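Local coordinates for protein PPR (PDB 1MZU) that senses light through a covalently bound 4'-hydroxycinnamic acid, held here in the N-terminal photoactive yellow protein domain of a probable sensor histidine kinase, at residues Gln37-Gly40 against Ser41-His45; Ile63-Phe67 against Phe68-Ala72; Cys74-Pro78 against Ala79-Arg83. All blocks are in the same frame, centred on the assembly; numbering follows the deposited sequence.

Contact 1 (Gln37-Gly40 against Ser41-His45)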
# COMPACT_ATOMS: atom_id res chain seq x y z
N GLN A 37 4.95 -0.07 2.80
CA GLN A 37 6.10 0.54 2.14
C GLN A 37 6.54 -0.35 1.00
O GLN A 37 6.77 -1.54 1.19
CB GLN A 37 7.29 0.74 3.08
CG GLN A 37 8.42 1.58 2.50
CD GLN A 37 9.60 1.72 3.45
OE1 GLN A 37 9.83 2.78 4.02
NE2 GLN A 37 10.34 0.64 3.63
N VAL A 38 6.67 0.25 -0.18
CA VAL A 38 7.07 -0.46 -1.38
C VAL A 38 8.23 0.27 -2.05
O VAL A 38 8.54 1.40 -1.69
CB VAL A 38 5.91 -0.55 -2.43
CG1 VAL A 38 4.83 -1.54 -1.98
CG2 VAL A 38 5.29 0.84 -2.68
N ASP A 39 8.88 -0.40 -3.00
CA ASP A 39 9.92 0.26 -3.76
C ASP A 39 9.33 0.64 -5.11
O ASP A 39 8.13 0.44 -5.32
CB ASP A 39 11.24 -0.53 -3.85
CG ASP A 39 11.08 -1.92 -4.43
OD1 ASP A 39 11.81 -2.81 -3.94
OD2 ASP A 39 10.30 -2.14 -5.39
N GLY A 40 10.17 1.15 -6.00
CA GLY A 40 9.74 1.58 -7.32
C GLY A 40 9.16 0.53 -8.25
O GLY A 40 8.39 0.87 -9.15
N SER A 41 9.52 -0.74 -8.04
CA SER A 41 8.99 -1.82 -8.87
C SER A 41 7.78 -2.50 -8.23
O SER A 41 7.20 -3.43 -8.81
CB SER A 41 10.08 -2.83 -9.28
OG SER A 41 10.67 -3.49 -8.17
N GLY A 42 7.39 -2.02 -7.04
CA GLY A 42 6.23 -2.54 -6.33
C GLY A 42 6.43 -3.55 -5.23
O GLY A 42 5.45 -3.98 -4.63
N VAL A 43 7.68 -3.92 -4.96
CA VAL A 43 8.04 -4.90 -3.93
C VAL A 43 7.86 -4.35 -2.50
O VAL A 43 8.32 -3.26 -2.19
CB VAL A 43 9.51 -5.44 -4.18
CG1 VAL A 43 9.95 -6.45 -3.11
CG2 VAL A 43 9.60 -6.10 -5.55
N ILE A 44 7.14 -5.10 -1.67
CA ILE A 44 6.85 -4.76 -0.27
C ILE A 44 8.05 -4.90 0.67
O ILE A 44 8.70 -5.95 0.72
CB ILE A 44 5.62 -5.57 0.26
CG1 ILE A 44 4.41 -5.28 -0.64
CG2 ILE A 44 5.30 -5.21 1.74
CD1 ILE A 44 3.20 -6.12 -0.40
N HIS A 45 8.33 -3.82 1.40
CA HIS A 45 9.42 -3.78 2.36
C HIS A 45 8.88 -3.72 3.79
O HIS A 45 9.42 -4.38 4.67
CB HIS A 45 10.40 -2.64 2.03
CG HIS A 45 11.22 -2.89 0.80
ND1 HIS A 45 12.46 -3.49 0.83
CD2 HIS A 45 10.94 -2.67 -0.51
CE1 HIS A 45 12.91 -3.62 -0.41
NE2 HIS A 45 12.01 -3.13 -1.24

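Contact 2 (Ile63-Phe67 against Phe68-Ala72). With HC4 (4'-hydroxycinnamic acid), chain D.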
# COMPACT_ATOMS: atom_id res chain seq x y z
N ILE A 63 5.96 -9.73 2.70
CA ILE A 63 7.18 -8.93 2.53
C ILE A 63 8.14 -9.64 1.57
O ILE A 63 8.45 -10.83 1.74
CB ILE A 63 7.86 -8.60 3.90
CG1 ILE A 63 6.96 -7.66 4.71
CG2 ILE A 63 9.22 -7.91 3.70
CD1 ILE A 63 7.29 -7.56 6.19
N GLY A 64 8.58 -8.90 0.55
CA GLY A 64 9.47 -9.45 -0.46
C GLY A 64 8.73 -9.69 -1.77
O GLY A 64 9.35 -9.85 -2.82
N ARG A 65 7.40 -9.70 -1.69
CA ARG A 65 6.55 -9.91 -2.86
C ARG A 65 6.04 -8.57 -3.42
O ARG A 65 6.02 -7.57 -2.71
CB ARG A 65 5.35 -10.80 -2.49
CG ARG A 65 5.47 -12.28 -2.87
CD ARG A 65 6.60 -13.02 -2.15
NE ARG A 65 6.49 -14.47 -2.32
CZ ARG A 65 6.92 -15.16 -3.37
NH1 ARG A 65 7.52 -14.55 -4.39
NH2 ARG A 65 6.75 -16.48 -3.41
N ASN A 66 5.65 -8.58 -4.69
CA ASN A 66 5.14 -7.39 -5.37
C ASN A 66 3.67 -7.11 -5.02
O ASN A 66 2.81 -7.99 -5.17
CB ASN A 66 5.31 -7.53 -6.89
CG ASN A 66 5.17 -6.20 -7.64
OD1 ASN A 66 4.09 -5.62 -7.74
ND2 ASN A 66 6.28 -5.73 -8.21
N PHE A 67 3.41 -5.88 -4.56
CA PHE A 67 2.07 -5.42 -4.16
C PHE A 67 1.07 -5.44 -5.31
O PHE A 67 -0.03 -5.95 -5.15
CB PHE A 67 2.15 -3.99 -3.55
CG PHE A 67 0.83 -3.47 -3.01
CD1 PHE A 67 0.26 -4.02 -1.85
CD2 PHE A 67 0.14 -2.44 -3.66
CE1 PHE A 67 -0.99 -3.55 -1.34
CE2 PHE A 67 -1.12 -1.95 -3.17
CZ PHE A 67 -1.68 -2.51 -2.01
N PHE A 68 1.47 -4.93 -6.47
CA PHE A 68 0.57 -4.84 -7.62
C PHE A 68 0.38 -6.08 -8.48
O PHE A 68 -0.74 -6.38 -8.89
CB PHE A 68 0.95 -3.64 -8.50
CG PHE A 68 1.04 -2.34 -7.74
CD1 PHE A 68 -0.13 -1.65 -7.38
CD2 PHE A 68 2.29 -1.84 -7.33
CE1 PHE A 68 -0.07 -0.45 -6.60
CE2 PHE A 68 2.38 -0.65 -6.55
CZ PHE A 68 1.20 0.05 -6.18
N THR A 69 1.46 -6.83 -8.69
CA THR A 69 1.38 -8.04 -9.52
C THR A 69 1.05 -9.32 -8.79
O THR A 69 0.46 -10.21 -9.39
CB THR A 69 2.68 -8.28 -10.33
OG1 THR A 69 3.77 -8.53 -9.43
CG2 THR A 69 3.00 -7.08 -11.22
N GLU A 70 1.42 -9.40 -7.50
CA GLU A 70 1.20 -10.60 -6.67
C GLU A 70 0.22 -10.52 -5.50
O GLU A 70 -0.75 -11.27 -5.47
CB GLU A 70 2.54 -11.16 -6.16
CG GLU A 70 3.54 -11.56 -7.26
CD GLU A 70 4.94 -11.87 -6.73
OE1 GLU A 70 5.59 -10.98 -6.16
OE2 GLU A 70 5.38 -13.02 -6.91
N VAL A 71 0.47 -9.62 -4.54
CA VAL A 71 -0.37 -9.49 -3.34
C VAL A 71 -1.74 -8.84 -3.53
O VAL A 71 -2.74 -9.34 -3.01
CB VAL A 71 0.36 -8.74 -2.16
CG1 VAL A 71 -0.46 -8.82 -0.85
CG2 VAL A 71 1.73 -9.35 -1.92
N ALA A 72 -1.78 -7.75 -4.29
CA ALA A 72 -3.03 -7.02 -4.49
C ALA A 72 -3.36 -6.71 -5.95
O ALA A 72 -3.38 -5.54 -6.33
CB ALA A 72 -2.99 -5.73 -3.66
C1 HC4 D . -7.09 -6.38 -4.36
O1 HC4 D . -6.68 -7.43 -4.96
C2 HC4 D . -6.71 -5.99 -3.03
C3 HC4 D . -6.00 -6.78 -2.24
C1' HC4 D . -5.34 -6.37 -1.03
C2' HC4 D . -4.58 -7.37 -0.27
C3' HC4 D . -3.85 -6.97 0.87
C4' HC4 D . -3.80 -5.59 1.23
C5' HC4 D . -4.53 -4.63 0.49
C6' HC4 D . -5.26 -5.03 -0.63
O4' HC4 D . -3.12 -5.18 2.28

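Contact 3 (Cys74-Pro78 against Ala79-Arg83). With HC4 (4'-hydroxycinnamic acid), chain D.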
# COMPACT_ATOMS: atom_id res chain seq x y z
N CYS A 74 -6.13 -6.46 -7.64
CA CYS A 74 -7.28 -5.56 -7.86
C CYS A 74 -6.89 -4.09 -7.99
O CYS A 74 -7.68 -3.26 -8.41
CB CYS A 74 -8.40 -5.81 -6.84
SG CYS A 74 -8.08 -5.15 -5.16
N THR A 75 -5.66 -3.78 -7.56
CA THR A 75 -5.12 -2.43 -7.63
C THR A 75 -4.42 -2.17 -8.98
O THR A 75 -4.04 -1.04 -9.25
CB THR A 75 -4.08 -2.17 -6.51
OG1 THR A 75 -2.90 -2.95 -6.74
CG2 THR A 75 -4.66 -2.51 -5.13
N ASN A 76 -4.29 -3.20 -9.81
CA ASN A 76 -3.60 -3.09 -11.10
C ASN A 76 -4.38 -2.42 -12.25
O ASN A 76 -4.33 -2.85 -13.41
CB ASN A 76 -3.02 -4.46 -11.52
CG ASN A 76 -1.64 -4.36 -12.15
OD1 ASN A 76 -1.29 -5.15 -13.02
ND2 ASN A 76 -0.85 -3.40 -11.70
N ILE A 77 -5.07 -1.34 -11.91
CA ILE A 77 -5.86 -0.53 -12.84
C ILE A 77 -5.23 0.89 -12.89
O ILE A 77 -4.35 1.19 -12.07
CB ILE A 77 -7.37 -0.46 -12.38
CG1 ILE A 77 -7.51 -0.02 -10.92
CG2 ILE A 77 -8.07 -1.79 -12.65
CD1 ILE A 77 -8.93 0.39 -10.55
N PRO A 78 -5.60 1.74 -13.89
CA PRO A 78 -5.00 3.09 -13.94
C PRO A 78 -5.28 4.01 -12.75
O PRO A 78 -4.47 4.89 -12.45
CB PRO A 78 -5.57 3.67 -15.23
CG PRO A 78 -5.61 2.48 -16.11
CD PRO A 78 -6.23 1.45 -15.20
N ALA A 79 -6.38 3.76 -12.03
CA ALA A 79 -6.74 4.56 -10.86
C ALA A 79 -5.83 4.33 -9.66
O ALA A 79 -5.73 5.19 -8.79
CB ALA A 79 -8.19 4.29 -10.47
N PHE A 80 -5.16 3.18 -9.61
CA PHE A 80 -4.27 2.85 -8.50
C PHE A 80 -2.82 2.62 -8.93
O PHE A 80 -1.97 3.42 -8.56
CB PHE A 80 -4.82 1.64 -7.70
CG PHE A 80 -4.41 1.58 -6.22
CD1 PHE A 80 -3.07 1.74 -5.80
CD2 PHE A 80 -5.37 1.26 -5.25
CE1 PHE A 80 -2.68 1.57 -4.43
CE2 PHE A 80 -5.01 1.08 -3.88
CZ PHE A 80 -3.65 1.24 -3.48
N SER A 81 -2.54 1.54 -9.67
CA SER A 81 -1.16 1.25 -10.10
C SER A 81 -0.64 2.23 -11.12
O SER A 81 0.55 2.54 -11.13
CB SER A 81 -0.99 -0.19 -10.64
OG SER A 81 -1.67 -0.39 -11.86
N GLY A 82 -1.55 2.75 -11.95
CA GLY A 82 -1.20 3.74 -12.96
C GLY A 82 -0.75 5.02 -12.27
O GLY A 82 0.27 5.60 -12.63
N ARG A 83 -1.47 5.40 -11.21
CA ARG A 83 -1.17 6.59 -10.39
C ARG A 83 0.19 6.41 -9.69
O ARG A 83 0.95 7.37 -9.56
CB ARG A 83 -2.26 6.80 -9.35
CG ARG A 83 -3.03 8.09 -9.53
CD ARG A 83 -4.28 8.05 -8.71
NE ARG A 83 -5.06 9.28 -8.77
CZ ARG A 83 -6.39 9.33 -8.67
NH1 ARG A 83 -7.09 8.21 -8.53
NH2 ARG A 83 -7.00 10.50 -8.62
C1 HC4 D . -7.09 -6.38 -4.36
O1 HC4 D . -6.68 -7.43 -4.96
C2 HC4 D . -6.71 -5.99 -3.03
C3 HC4 D . -6.00 -6.78 -2.24
C1' HC4 D . -5.34 -6.37 -1.03
C2' HC4 D . -4.58 -7.37 -0.27
C3' HC4 D . -3.85 -6.97 0.87
C4' HC4 D . -3.80 -5.59 1.23
C5' HC4 D . -4.53 -4.63 0.49
C6' HC4 D . -5.26 -5.03 -0.63
O4' HC4 D . -3.12 -5.18 2.28

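Contact 1 (Gln37-Gly40 against Ser41-His45)
Asp39 OD2 is gripped by two backbone N-H groups of the turn that follows it. Ser41 N donates to Asp39 OD2 at 3.1 Å, on the anti side but tilted out of the carboxylate plane. Val43 N donates to Asp39 OD2 at 3.2 Å, from the opposite face. The bond from Ser41 N closes an Asx turn. The backbone is closed as well, by Gly42 N to Asp39 O at 3.1 Å in a type I beta turn. Chi1 of Asp39 is 56°, which folds the carboxylate back over the loop. The other oxygen faces His45: NE2 donates to Asp39 OD1 at 2.7 Å. OD1 lies in the plane of the imidazole, yet the bond meets the carboxylate from above its own plane, and the two planes stand 63° apart. Beyond the turn the strands pair antiparallel. His45 N donates to Gln37 O at 2.8 Å, and Asp39 N to Val43 O at 3.0 Å. Between these bonds lies the non-hydrogen-bonded pair Val38 and Ile44, whose CG1 atoms touch at 4.0 Å on the side of the sheet that Phe67 covers. With an alanine in place of Asp39, Ser41 N, Val43 N and His45 NE2 would probably lose this acceptor, and the imidazole would be freer to turn. Three N-H donors probably favour the ionised form of the carboxylate, although Asp121 lies beside it. The single side chain thus ties both the hairpin loop and the returning strand.

Contact 2 (Ile63-Phe67 against Phe68-Ala72)
Asn66 and Phe67 both carry CG opposite the backbone N, with chi1 of -164° and -175°. This turns the Asn66 amide to the start of helix 67-71 and swings the Phe67 ring under Ala72 and beside Phe68. Asn66 is the N-cap. Asn66 OD1 accepts from Thr69 N at 3.0 Å, from above the amide plane, and more weakly from Phe68 N. Its ND2 is used elsewhere, on Ser41 O. Glu70 completes the cap: Glu70 OE1 accepts from Asn66 N at 2.8 Å, through the anti lone pair and almost straight. The acceptor sits one residue further along than in a classical capping box. Glu70 OE2 also faces the Arg65 guanidinium, but the salt bridge is long and no N-H points at the oxygen. The backbone turn is wide. Val71 N reaches Asn66 O at 2.9 Å, in the carbonyl plane, and Ala72 N reaches Phe67 O at 2.7 Å. Both bonds span five residues, as in a pi-type turn. Glu70 N also reaches Asn66 O, from above the carbonyl plane, so this oxygen is gripped twice. On the buried side the edge of Phe67 meets the face of Phe68 in a T-shaped pair, centroids 5.1 Å apart and planes at 86°. Ala72 CB lies over a face of the Phe67 ring, 3.9 Å from its centroid, a CH-pi contact. Ala72 CB is also 3.5 Å from HC4 C3, so this methyl is wedged between ring and ligand. Val71 and Ala72 belong to the 4'-hydroxycinnamic acid pocket. The arrangement is a short, side-chain-capped helix of the PAS fold, leading into the chromophore site of a photoactive yellow protein.

Contact 3 (Cys74-Pro78 against Ala79-Arg83)
Cys74, just before the contact of Thr75 with Phe80, carries the chromophore. Cys74 SG is bonded to C1 of 4'-hydroxycinnamic acid at 1.8 Å, a thioester. Its own backbone N holds the ligand carbonyl, 2.9 Å from Cys74 N to HC4 O1. Thr75 lays CB over one face of the Phe80 ring, 4.0 Å from the centroid, while its OG1 is bonded to Ala72 O. The backbone oxygen of Thr75 points at the helix: Ser81 N donates to Thr75 O at 3.0 Å, almost head-on to the carbonyl. Asn76 brings its amide ND2 alongside the Ser81 hydroxyl. Ile77 O accepts three bonds. Gly82 N reaches Ile77 O at 3.2 Å, Phe80 N at 3.3 Å and Ser81 OG at 3.1 Å, the last two from above the carbonyl plane. With chi1 of 68°, the Ser81 hydroxyl folds back to that oxygen. Arg83 N gives Pro78 O a weak bond. Thr75 O and Ile77 O take the N-H groups of Phe80, Ser81 and Gly82, tying the loop that carries the chromophore to the start of helix 78-89.

In the fold
Contacts 1, 2 and 3 follow one another along the PAS fold. The first two are joined by polar bonds: Asn66 ND2 lies 2.6 Å from Ser41 O and Phe67 N lies 2.8 Å from Gly42 O, both probable hydrogen bonds. The N-cap of helix 67-71 is therefore tied to the hairpin loop. Contacts 2 and 3 meet through Phe68, whose CE1 is 3.8 Å from Phe80 CD1. Contact 1 does not reach contact 3; their nearest atoms are about 8 Å apart. Both later contacts touch the chromophore. Contact 1 is set back from it, with the Ile44 side chain about 7 Å away. Tyr47, on the strand that contact 1 leads into, and Glu51 hydrogen-bond to the chromophore.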